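Local coordinates for tail fiber protein (Acinetobacter phage AM24, PDB 5W5P) that probably recognises, and may degrade, the capsular polysaccharide of its Acinetobacter host as a trimeric phage tailspike, at residues 102-108 / 131-137; 163-169 / 202-208; 232-238 / 264-270. All coordinates share one frame; numbering follows the deposited sequence.

The three contacts follow one another along the chain and climb the parallel beta-helix that forms the body of this trimeric protein. Contact 1 comes first, where helix 122-132 and the loop before it meet the first strand, 135-140. Contact 2 pairs strands 164-169 and 199-204. Contact 3 pairs strands 235-237 and 266-268. The centres of contacts 1 and 2 are about 11 Å apart, and those of contacts 2 and 3 about 14 Å; both pairs touch. The centres of contacts 1 and 3 are about 24 Å apart, with nearest atoms about 11 Å apart. Contact 1 closes the start of the beta-helix, and contacts 2 and 3 bond successive turns. Each also reaches another subunit.

Contact 1 of 3, residues 102-108 / 131-137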
loop_
_atom_site.group_PDB
_atom_site.type_symbol
_atom_site.label_atom_id
_atom_site.label_comp_id
_atom_site.label_asym_id
_atom_site.label_seq_id
_atom_site.Cartn_x
_atom_site.Cartn_y
_atom_site.Cartn_z
ATOM N N TRP A 102 41.248 4.781 -7.120
ATOM C CA TRP A 102 39.794 4.849 -7.160
ATOM C C TRP A 102 39.233 4.238 -5.883
ATOM O O TRP A 102 39.683 3.172 -5.451
ATOM C CB TRP A 102 39.236 4.131 -8.397
ATOM C CG TRP A 102 39.488 2.647 -8.439
ATOM C CD1 TRP A 102 40.672 2.023 -8.709
ATOM C CD2 TRP A 102 38.532 1.603 -8.218
ATOM N NE1 TRP A 102 40.512 0.659 -8.664
ATOM C CE2 TRP A 102 39.208 0.376 -8.364
ATOM C CE3 TRP A 102 37.169 1.587 -7.911
ATOM C CZ2 TRP A 102 38.570 -0.852 -8.214
ATOM C CZ3 TRP A 102 36.539 0.365 -7.757
ATOM C CH2 TRP A 102 37.240 -0.837 -7.910
ATOM N N ASN A 103 38.260 4.920 -5.279
ATOM C CA ASN A 103 37.579 4.425 -4.092
ATOM C C ASN A 103 36.070 4.382 -4.285
ATOM O O ASN A 103 35.328 4.200 -3.311
ATOM C CB ASN A 103 37.928 5.276 -2.868
ATOM C CG ASN A 103 37.702 6.757 -3.100
ATOM O OD1 ASN A 103 36.905 7.155 -3.948
ATOM N ND2 ASN A 103 38.405 7.585 -2.337
ATOM N N THR A 104 35.601 4.561 -5.515
ATOM C CA THR A 104 34.179 4.526 -5.806
ATOM C C THR A 104 33.835 3.297 -6.631
ATOM O O THR A 104 34.440 2.231 -6.473
ATOM C CB THR A 104 33.752 5.778 -6.570
ATOM O OG1 THR A 104 34.271 5.709 -7.904
ATOM C CG2 THR A 104 34.277 7.031 -5.888
ATOM N N HIS A 105 32.877 3.459 -7.529
ATOM C CA HIS A 105 32.408 2.406 -8.410
ATOM C C HIS A 105 33.279 2.319 -9.660
ATOM O O HIS A 105 33.763 3.329 -10.178
ATOM C CB HIS A 105 30.960 2.698 -8.795
ATOM C CG HIS A 105 30.716 4.141 -9.128
ATOM N ND1 HIS A 105 31.612 4.893 -9.859
ATOM C CD2 HIS A 105 29.683 4.968 -8.836
ATOM C CE1 HIS A 105 31.144 6.121 -9.999
ATOM N NE2 HIS A 105 29.974 6.192 -9.391
ATOM N N ALA A 106 33.453 1.099 -10.158
ATOM C CA ALA A 106 34.231 0.866 -11.365
ATOM C C ALA A 106 33.493 1.340 -12.618
ATOM O O ALA A 106 32.274 1.186 -12.745
ATOM C CB ALA A 106 34.587 -0.616 -11.488
ATOM N N ASP A 107 34.265 1.923 -13.546
ATOM C CA ASP A 107 33.775 2.433 -14.827
ATOM C C ASP A 107 34.206 1.458 -15.917
ATOM O O ASP A 107 35.415 1.178 -16.031
ATOM C CB ASP A 107 34.354 3.831 -15.076
ATOM C CG ASP A 107 33.939 4.454 -16.404
ATOM O OD1 ASP A 107 33.241 3.826 -17.221
ATOM O OD2 ASP A 107 34.280 5.617 -16.637
ATOM N N PRO A 108 33.289 0.841 -16.680
ATOM C CA PRO A 108 33.754 -0.043 -17.766
ATOM C C PRO A 108 34.644 0.660 -18.766
ATOM O O PRO A 108 35.397 -0.013 -19.483
ATOM C CB PRO A 108 32.461 -0.538 -18.428
ATOM C CG PRO A 108 31.443 -0.398 -17.383
ATOM C CD PRO A 108 31.823 0.814 -16.562
ATOM N N VAL A 131 36.623 -6.426 -10.546
ATOM C CA VAL A 131 37.456 -5.638 -9.637
ATOM C C VAL A 131 36.647 -4.806 -8.649
ATOM O O VAL A 131 37.226 -4.243 -7.709
ATOM C CB VAL A 131 38.412 -4.711 -10.418
ATOM C CG1 VAL A 131 39.255 -5.520 -11.388
ATOM C CG2 VAL A 131 37.632 -3.631 -11.156
ATOM N N SER A 132 35.330 -4.721 -8.811
ATOM C CA SER A 132 34.501 -3.876 -7.958
ATOM C C SER A 132 33.596 -4.670 -7.025
ATOM O O SER A 132 32.794 -4.069 -6.305
ATOM C CB SER A 132 33.659 -2.936 -8.820
ATOM O OG SER A 132 32.720 -3.670 -9.588
ATOM N N TYR A 133 33.708 -5.998 -7.019
ATOM C CA TYR A 133 32.796 -6.871 -6.278
ATOM C C TYR A 133 31.351 -6.635 -6.707
ATOM O O TYR A 133 30.429 -6.632 -5.891
ATOM C CB TYR A 133 32.964 -6.699 -4.763
ATOM C CG TYR A 133 34.361 -6.992 -4.267
ATOM C CD1 TYR A 133 35.296 -5.973 -4.143
ATOM C CD2 TYR A 133 34.745 -8.285 -3.923
ATOM C CE1 TYR A 133 36.579 -6.228 -3.693
ATOM C CE2 TYR A 133 36.031 -8.551 -3.469
ATOM C CZ TYR A 133 36.944 -7.516 -3.357
ATOM O OH TYR A 133 38.228 -7.751 -2.909
ATOM N N GLY A 134 31.156 -6.424 -8.003
ATOM C CA GLY A 134 29.823 -6.223 -8.539
ATOM C C GLY A 134 29.237 -4.849 -8.300
ATOM O O GLY A 134 28.074 -4.736 -7.900
ATOM N N ARG A 135 30.008 -3.790 -8.527
ATOM C CA ARG A 135 29.502 -2.425 -8.355
ATOM C C ARG A 135 29.983 -1.609 -9.552
ATOM O O ARG A 135 31.077 -1.040 -9.537
ATOM C CB ARG A 135 29.952 -1.839 -7.024
ATOM C CG ARG A 135 29.427 -2.623 -5.828
ATOM C CD ARG A 135 29.577 -1.878 -4.526
ATOM N NE ARG A 135 28.773 -0.659 -4.466
ATOM C CZ ARG A 135 27.482 -0.630 -4.158
ATOM N NH1 ARG A 135 26.834 -1.752 -3.901
ATOM N NH2 ARG A 135 26.833 0.521 -4.115
ATOM N N VAL A 136 29.149 -1.549 -10.584
ATOM C CA VAL A 136 29.524 -0.987 -11.874
ATOM C C VAL A 136 28.712 0.276 -12.129
ATOM O O VAL A 136 27.531 0.348 -11.772
ATOM C CB VAL A 136 29.324 -2.032 -12.987
ATOM C CG1 VAL A 136 29.851 -1.527 -14.320
ATOM C CG2 VAL A 136 30.033 -3.304 -12.600
ATOM N N TRP A 137 29.355 1.271 -12.742
ATOM C CA TRP A 137 28.765 2.582 -12.992
ATOM C C TRP A 137 29.127 3.004 -14.410
ATOM O O TRP A 137 30.304 2.977 -14.782
ATOM C CB TRP A 137 29.271 3.592 -11.951
ATOM C CG TRP A 137 28.964 5.059 -12.180
ATOM C CD1 TRP A 137 27.863 5.748 -11.754
ATOM C CD2 TRP A 137 29.799 6.018 -12.851
ATOM N NE1 TRP A 137 27.951 7.068 -12.132
ATOM C CE2 TRP A 137 29.132 7.261 -12.803
ATOM C CE3 TRP A 137 31.044 5.946 -13.480
ATOM C CZ2 TRP A 137 29.670 8.421 -13.370
ATOM C CZ3 TRP A 137 31.575 7.094 -14.042
ATOM C CH2 TRP A 137 30.887 8.313 -13.985
#
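H105 turns its CG between its own backbone N and carbonyl carbon (chi1 43°), while W137 holds CG anti to its N (chi1 170°). The two rings then lie almost parallel, at 4°, in an offset stack of the imidazole on the five-membered ring of W137. The modelled spacing is too tight and therefore doubtful. A zinc ion lies about 3 Å from the nearest atom of the H105 side chain. D107 comes to the edge of the W137 ring, with OD2 4.0 Å from CZ3. OD2 also makes a salt bridge to R143, and OD1 accepts from C109 N. The backbones form a single bridge: A106 N donates to R135 O (3.3 Å) and W137 N to A106 O (2.9 Å). This ties the loop to the first strand of the parallel beta-helix, where a short turn at Y133 and G134 leads from helix 122-132 into strand 135-140. S132 forms an ST motif at the helix end: its OG accepts from R135 N at 2.9 Å and also bonds to A128 O. Its CB packs on A106 CB at 3.7 Å. W102 brings its ring edge in, with CH2 3.4 Å from V131 O. P108 CG meets V136 CG1 at 3.6 Å.

Contact 2 of 3, residues 163-169 / 202-208. With ZN (zinc ion), chain C.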
loop_
_atom_site.group_PDB
_atom_site.type_symbol
_atom_site.label_atom_id
_atom_site.label_comp_id
_atom_site.label_asym_id
_atom_site.label_seq_id
_atom_site.Cartn_x
_atom_site.Cartn_y
_atom_site.Cartn_z
ATOM N N LEU A 163 26.748 -6.465 -1.275
ATOM C CA LEU A 163 25.665 -5.653 -1.818
ATOM C C LEU A 163 26.122 -5.154 -3.176
ATOM O O LEU A 163 27.057 -4.355 -3.266
ATOM C CB LEU A 163 25.310 -4.494 -0.891
ATOM C CG LEU A 163 24.249 -3.531 -1.412
ATOM C CD1 LEU A 163 22.898 -4.189 -1.259
ATOM C CD2 LEU A 163 24.261 -2.215 -0.635
HETATM N N MSE A 164 25.460 -5.606 -4.227
HETATM C CA MSE A 164 25.907 -5.278 -5.571
HETATM C C MSE A 164 25.007 -4.244 -6.232
HETATM O O MSE A 164 23.818 -4.157 -5.917
HETATM C CB MSE A 164 25.981 -6.559 -6.408
HETATM C CG MSE A 164 26.770 -7.661 -5.701
HETATM SE SE MSE A 164 26.805 -9.402 -6.604
HETATM C CE MSE A 164 24.913 -9.888 -6.492
ATOM N N GLU A 165 25.571 -3.455 -7.144
ATOM C CA GLU A 165 24.815 -2.401 -7.801
ATOM C C GLU A 165 25.249 -2.257 -9.251
ATOM O O GLU A 165 26.431 -2.383 -9.571
ATOM C CB GLU A 165 24.976 -1.057 -7.072
ATOM C CG GLU A 165 24.000 0.028 -7.537
ATOM C CD GLU A 165 23.731 1.086 -6.477
ATOM O OE1 GLU A 165 24.576 1.251 -5.570
ATOM O OE2 GLU A 165 22.673 1.755 -6.551
ATOM N N ILE A 166 24.278 -1.998 -10.122
ATOM C CA ILE A 166 24.518 -1.662 -11.522
ATOM C C ILE A 166 23.779 -0.351 -11.758
ATOM O O ILE A 166 22.545 -0.329 -11.820
ATOM C CB ILE A 166 24.035 -2.754 -12.480
ATOM C CG1 ILE A 166 24.848 -4.033 -12.287
ATOM C CG2 ILE A 166 24.115 -2.281 -13.926
ATOM C CD1 ILE A 166 24.110 -5.260 -12.715
ATOM N N CYS A 167 24.522 0.743 -11.884
ATOM C CA CYS A 167 23.927 2.068 -11.858
ATOM C C CYS A 167 24.664 2.955 -12.855
ATOM O O CYS A 167 25.544 2.505 -13.593
ATOM C CB CYS A 167 23.971 2.642 -10.435
ATOM S SG CYS A 167 25.654 3.074 -9.887
ATOM N N GLY A 168 24.304 4.231 -12.873
ATOM C CA GLY A 168 24.923 5.152 -13.803
ATOM C C GLY A 168 24.520 6.575 -13.495
ATOM O O GLY A 168 23.818 6.854 -12.519
ATOM N N ASP A 169 24.978 7.475 -14.352
ATOM C CA ASP A 169 24.688 8.897 -14.240
ATOM C C ASP A 169 24.018 9.416 -15.506
ATOM O O ASP A 169 24.273 10.538 -15.952
ATOM C CB ASP A 169 25.958 9.685 -13.941
ATOM C CG ASP A 169 25.683 10.947 -13.162
ATOM O OD1 ASP A 169 24.494 11.330 -13.055
ATOM O OD2 ASP A 169 26.654 11.558 -12.660
ATOM N N LEU A 202 20.949 -7.279 -5.260
ATOM C CA LEU A 202 21.351 -6.471 -6.401
ATOM C C LEU A 202 20.447 -5.253 -6.518
ATOM O O LEU A 202 19.222 -5.388 -6.527
ATOM C CB LEU A 202 21.290 -7.294 -7.694
ATOM C CG LEU A 202 21.372 -6.538 -9.023
ATOM C CD1 LEU A 202 22.709 -5.827 -9.139
ATOM C CD2 LEU A 202 21.158 -7.487 -10.188
ATOM N N GLU A 203 21.049 -4.074 -6.607
ATOM C CA GLU A 203 20.347 -2.853 -6.986
ATOM C C GLU A 203 20.742 -2.499 -8.414
ATOM O O GLU A 203 21.933 -2.392 -8.720
ATOM C CB GLU A 203 20.683 -1.698 -6.039
ATOM C CG GLU A 203 20.725 -2.085 -4.563
ATOM C CD GLU A 203 19.362 -2.018 -3.903
ATOM O OE1 GLU A 203 18.883 -3.057 -3.409
ATOM O OE2 GLU A 203 18.758 -0.926 -3.884
ATOM N N ILE A 204 19.757 -2.330 -9.293
ATOM C CA ILE A 204 20.051 -2.106 -10.705
ATOM C C ILE A 204 19.100 -1.059 -11.258
ATOM O O ILE A 204 17.893 -1.107 -10.992
ATOM C CB ILE A 204 19.957 -3.411 -11.519
ATOM C CG1 ILE A 204 19.999 -3.123 -13.017
ATOM C CG2 ILE A 204 18.689 -4.186 -11.158
ATOM C CD1 ILE A 204 20.088 -4.377 -13.856
ATOM N N GLY A 205 19.648 -0.098 -12.002
ATOM C CA GLY A 205 18.867 0.809 -12.820
ATOM C C GLY A 205 19.000 2.277 -12.473
ATOM O O GLY A 205 18.697 3.126 -13.325
ATOM N N ARG A 206 19.429 2.615 -11.259
ATOM C CA ARG A 206 19.569 4.018 -10.871
ATOM C C ARG A 206 20.451 4.771 -11.867
ATOM O O ARG A 206 21.627 4.437 -12.045
ATOM C CB ARG A 206 20.152 4.116 -9.461
ATOM C CG ARG A 206 20.119 5.516 -8.853
ATOM C CD ARG A 206 18.696 5.945 -8.530
ATOM N NE ARG A 206 18.048 5.023 -7.601
ATOM C CZ ARG A 206 16.763 5.077 -7.262
ATOM N NH1 ARG A 206 15.980 6.014 -7.780
ATOM N NH2 ARG A 206 16.260 4.193 -6.407
ATOM N N GLY A 207 19.871 5.770 -12.533
ATOM C CA GLY A 207 20.619 6.592 -13.465
ATOM C C GLY A 207 21.016 5.915 -14.758
ATOM O O GLY A 207 21.987 6.342 -15.393
ATOM N N LEU A 208 20.292 4.872 -15.168
ATOM C CA LEU A 208 20.614 4.103 -16.361
ATOM C C LEU A 208 19.417 4.048 -17.296
ATOM O O LEU A 208 18.265 3.966 -16.855
ATOM C CB LEU A 208 21.027 2.672 -16.014
ATOM C CG LEU A 208 22.444 2.454 -15.505
ATOM C CD1 LEU A 208 22.632 0.988 -15.172
ATOM C CD2 LEU A 208 23.461 2.925 -16.538
HETATM ZN ZN ZN C . 23.468 12.619 -11.482
HETATM O O HOH W 1 20.903 0.937 -9.105
#
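Two successive turns of the parallel beta-helix meet here, with strand 164-169 lying beside strand 199-204. Trimeric parallel beta-helices of this kind are well known in phage tailspikes. The short strand segments run parallel within 4°, their axes 4.6 Å apart. M164 (a selenomethionine), E165 and I166 face L202, E203 and I204 in turn. The ladder uses E203 N to M164 O, I166 N to E203 O and G205 N to I166 O. Beyond I204 the pairing shifts by one residue, so that C167 lies beside R206. G168 N then bonds to R206 O at 2.8 Å. G205 to L208 form a type II turn, closed by L208 N to G205 O. I166 works as the apolar link on one face. Its CD1 meets L202 CD1 at 3.9 Å and its CG2 meets L208 CD1 at 3.8 Å. With chi1 at -65°, CG1 lies anti to the carbonyl carbon and carries CD1 toward L202, while CG2, anti to the backbone N, faces L208. L208 CG lies 3.5 Å from C167 C. On the other face, E165 extends across E203 obliquely, the two carboxylate planes 82° apart. Its OE1 makes a salt bridge to R135. Its OE2 accepts from a water at 3.2 Å, and that water takes the N-H of R206 at 3.1 Å. E203 bends away; its OE1 bonds to N230 and to H266 of the second subunit. At the end of the first segment, D169 OD1 binds a zinc ion at 2.3 Å.

Contact 3 of 3, residues 232-238 / 264-270; sequences KGGRYLR and ENHLALC
R235 with H266, Y236 with L267 and L237 with A268 form a parallel strand pair joining two turns of the beta-helix. A side chain extends the ladder at its start. N265 OD1 stands in for a backbone acceptor before the strands begin. It takes the N-H of G234 at 2.8 Å, in its carbonyl plane, and a water at 2.9 Å. That water also meets Y236 OH. N265 ND2 bonds to M231 O, so both ends of the amide are held. H266 O receives Y236 N at 2.9 Å and, more weakly, R235 NH1 at 2.8 Å. The R235 chain bends at CB-CG (chi2 -77°), which brings the guanidinium edge, through NH1, to this carbonyl. A268 CB lies over one guanidinium face, 3.4 Å from NH2. NH2 itself bonds to G160 and I158 of the third subunit. Past the strands, R238 N bonds to A268 O, and L269 CD1 lies over the R238 guanidinium, 3.8 Å from NE. On the opposite sheet face from R235, Y236 CD1 packs on L267 CD2 at 3.5 Å, and both side chains touch L242 of strand 241-244. Strand 209-211 pairs with the other edge of 235-237, and strand 288-290 continues the stack beyond 266-268.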
loop_
_atom_site.group_PDB
_atom_site.type_symbol
_atom_site.label_atom_id
_atom_site.label_comp_id
_atom_site.label_asym_id
_atom_site.label_seq_id
_atom_site.Cartn_x
_atom_site.Cartn_y
_atom_site.Cartn_z
ATOM N N LYS A 232 15.048 -0.132 -9.646
ATOM C CA LYS A 232 14.441 1.157 -9.356
ATOM C C LYS A 232 15.200 2.272 -10.066
ATOM O O LYS A 232 16.424 2.208 -10.232
ATOM C CB LYS A 232 14.402 1.430 -7.841
ATOM C CG LYS A 232 13.524 0.466 -7.035
ATOM C CD LYS A 232 13.955 0.381 -5.572
ATOM C CE LYS A 232 13.801 1.725 -4.860
ATOM N NZ LYS A 232 14.540 1.770 -3.550
ATOM N N GLY A 233 14.455 3.300 -10.482
ATOM C CA GLY A 233 15.040 4.517 -11.005
ATOM C C GLY A 233 15.539 4.454 -12.429
ATOM O O GLY A 233 16.186 5.406 -12.880
ATOM N N GLY A 234 15.260 3.378 -13.158
ATOM C CA GLY A 234 15.766 3.252 -14.510
ATOM C C GLY A 234 14.757 3.555 -15.596
ATOM O O GLY A 234 13.544 3.506 -15.365
ATOM N N ARG A 235 15.256 3.892 -16.782
ATOM C CA ARG A 235 14.440 4.045 -17.978
ATOM C C ARG A 235 14.625 2.811 -18.850
ATOM O O ARG A 235 15.755 2.349 -19.048
ATOM C CB ARG A 235 14.824 5.307 -18.755
ATOM C CG ARG A 235 13.668 5.947 -19.529
ATOM C CD ARG A 235 13.344 5.196 -20.814
ATOM N NE ARG A 235 12.400 5.928 -21.657
ATOM C CZ ARG A 235 11.094 6.035 -21.421
ATOM N NH1 ARG A 235 10.545 5.441 -20.370
ATOM N NH2 ARG A 235 10.327 6.733 -22.247
ATOM N N TYR A 236 13.516 2.277 -19.360
ATOM C CA TYR A 236 13.530 1.093 -20.211
ATOM C C TYR A 236 12.706 1.390 -21.451
ATOM O O TYR A 236 11.513 1.694 -21.347
ATOM C CB TYR A 236 12.978 -0.131 -19.478
ATOM C CG TYR A 236 13.782 -0.518 -18.266
ATOM C CD1 TYR A 236 13.602 0.130 -17.051
ATOM C CD2 TYR A 236 14.720 -1.534 -18.331
ATOM C CE1 TYR A 236 14.334 -0.225 -15.940
ATOM C CE2 TYR A 236 15.460 -1.895 -17.226
ATOM C CZ TYR A 236 15.265 -1.239 -16.036
ATOM O OH TYR A 236 16.009 -1.597 -14.940
ATOM N N LEU A 237 13.340 1.298 -22.614
ATOM C CA LEU A 237 12.726 1.675 -23.878
ATOM C C LEU A 237 12.904 0.531 -24.865
ATOM O O LEU A 237 14.037 0.122 -25.145
ATOM C CB LEU A 237 13.345 2.971 -24.411
ATOM C CG LEU A 237 12.852 3.523 -25.751
ATOM C CD1 LEU A 237 11.333 3.677 -25.764
ATOM C CD2 LEU A 237 13.536 4.847 -26.042
ATOM N N ARG A 238 11.783 0.014 -25.373
ATOM C CA ARG A 238 11.766 -1.056 -26.376
ATOM C C ARG A 238 12.579 -2.265 -25.915
ATOM O O ARG A 238 13.318 -2.882 -26.688
ATOM C CB ARG A 238 12.246 -0.545 -27.737
ATOM C CG ARG A 238 11.397 0.599 -28.281
ATOM C CD ARG A 238 11.809 1.007 -29.679
ATOM N NE ARG A 238 11.094 2.200 -30.130
ATOM C CZ ARG A 238 11.512 3.447 -29.920
ATOM N NH1 ARG A 238 12.644 3.668 -29.265
ATOM N NH2 ARG A 238 10.803 4.478 -30.371
ATOM N N GLU A 264 9.330 2.353 -9.327
ATOM C CA GLU A 264 9.770 3.721 -9.630
ATOM C C GLU A 264 10.670 3.780 -10.868
ATOM O O GLU A 264 11.724 4.421 -10.872
ATOM C CB GLU A 264 10.457 4.356 -8.418
ATOM C CG GLU A 264 9.481 4.995 -7.427
ATOM C CD GLU A 264 9.731 4.572 -5.985
ATOM O OE1 GLU A 264 10.918 4.458 -5.594
ATOM O OE2 GLU A 264 8.740 4.349 -5.247
ATOM N N ASN A 265 10.230 3.128 -11.941
ATOM C CA ASN A 265 10.928 3.136 -13.219
ATOM C C ASN A 265 10.091 3.856 -14.268
ATOM O O ASN A 265 8.925 4.190 -14.049
ATOM C CB ASN A 265 11.242 1.714 -13.702
ATOM C CG ASN A 265 12.216 0.994 -12.799
ATOM O OD1 ASN A 265 13.390 1.366 -12.705
ATOM N ND2 ASN A 265 11.736 -0.047 -12.126
ATOM N N HIS A 266 10.707 4.081 -15.425
ATOM C CA HIS A 266 10.052 4.689 -16.579
ATOM C C HIS A 266 10.095 3.668 -17.719
ATOM O O HIS A 266 11.107 3.538 -18.412
ATOM C CB HIS A 266 10.738 6.003 -16.966
ATOM C CG HIS A 266 10.853 6.985 -15.839
ATOM N ND1 HIS A 266 10.040 8.093 -15.731
ATOM C CD2 HIS A 266 11.695 7.033 -14.780
ATOM C CE1 HIS A 266 10.370 8.778 -14.650
ATOM N NE2 HIS A 266 11.372 8.155 -14.055
ATOM N N LEU A 267 8.998 2.936 -17.904
ATOM C CA LEU A 267 8.906 1.900 -18.926
ATOM C C LEU A 267 8.140 2.424 -20.130
ATOM O O LEU A 267 7.077 3.034 -19.989
ATOM C CB LEU A 267 8.210 0.644 -18.392
ATOM C CG LEU A 267 8.604 0.134 -17.004
ATOM C CD1 LEU A 267 7.907 -1.173 -16.705
ATOM C CD2 LEU A 267 10.110 -0.035 -16.900
ATOM N N ALA A 268 8.679 2.179 -21.318
ATOM C CA ALA A 268 8.020 2.616 -22.539
ATOM C C ALA A 268 8.299 1.614 -23.646
ATOM O O ALA A 268 9.456 1.239 -23.870
ATOM C CB ALA A 268 8.489 4.015 -22.948
ATOM N N LEU A 269 7.232 1.179 -24.319
ATOM C CA LEU A 269 7.326 0.329 -25.507
ATOM C C LEU A 269 8.026 -0.993 -25.213
ATOM O O LEU A 269 8.634 -1.593 -26.101
ATOM C CB LEU A 269 8.024 1.065 -26.650
ATOM C CG LEU A 269 7.296 2.333 -27.099
ATOM C CD1 LEU A 269 8.187 3.211 -27.970
ATOM C CD2 LEU A 269 6.025 1.951 -27.829
ATOM N N CYS A 270 7.943 -1.461 -23.971
ATOM C CA CYS A 270 8.504 -2.751 -23.596
ATOM C C CYS A 270 7.504 -3.861 -23.900
ATOM O O CYS A 270 6.293 -3.678 -23.746
ATOM C CB CYS A 270 8.880 -2.767 -22.112
ATOM S SG CYS A 270 10.032 -1.455 -21.613
HETATM O O HOH W 2 7.675 5.808 -19.206
HETATM O O HOH W 3 15.796 -0.159 -12.854
#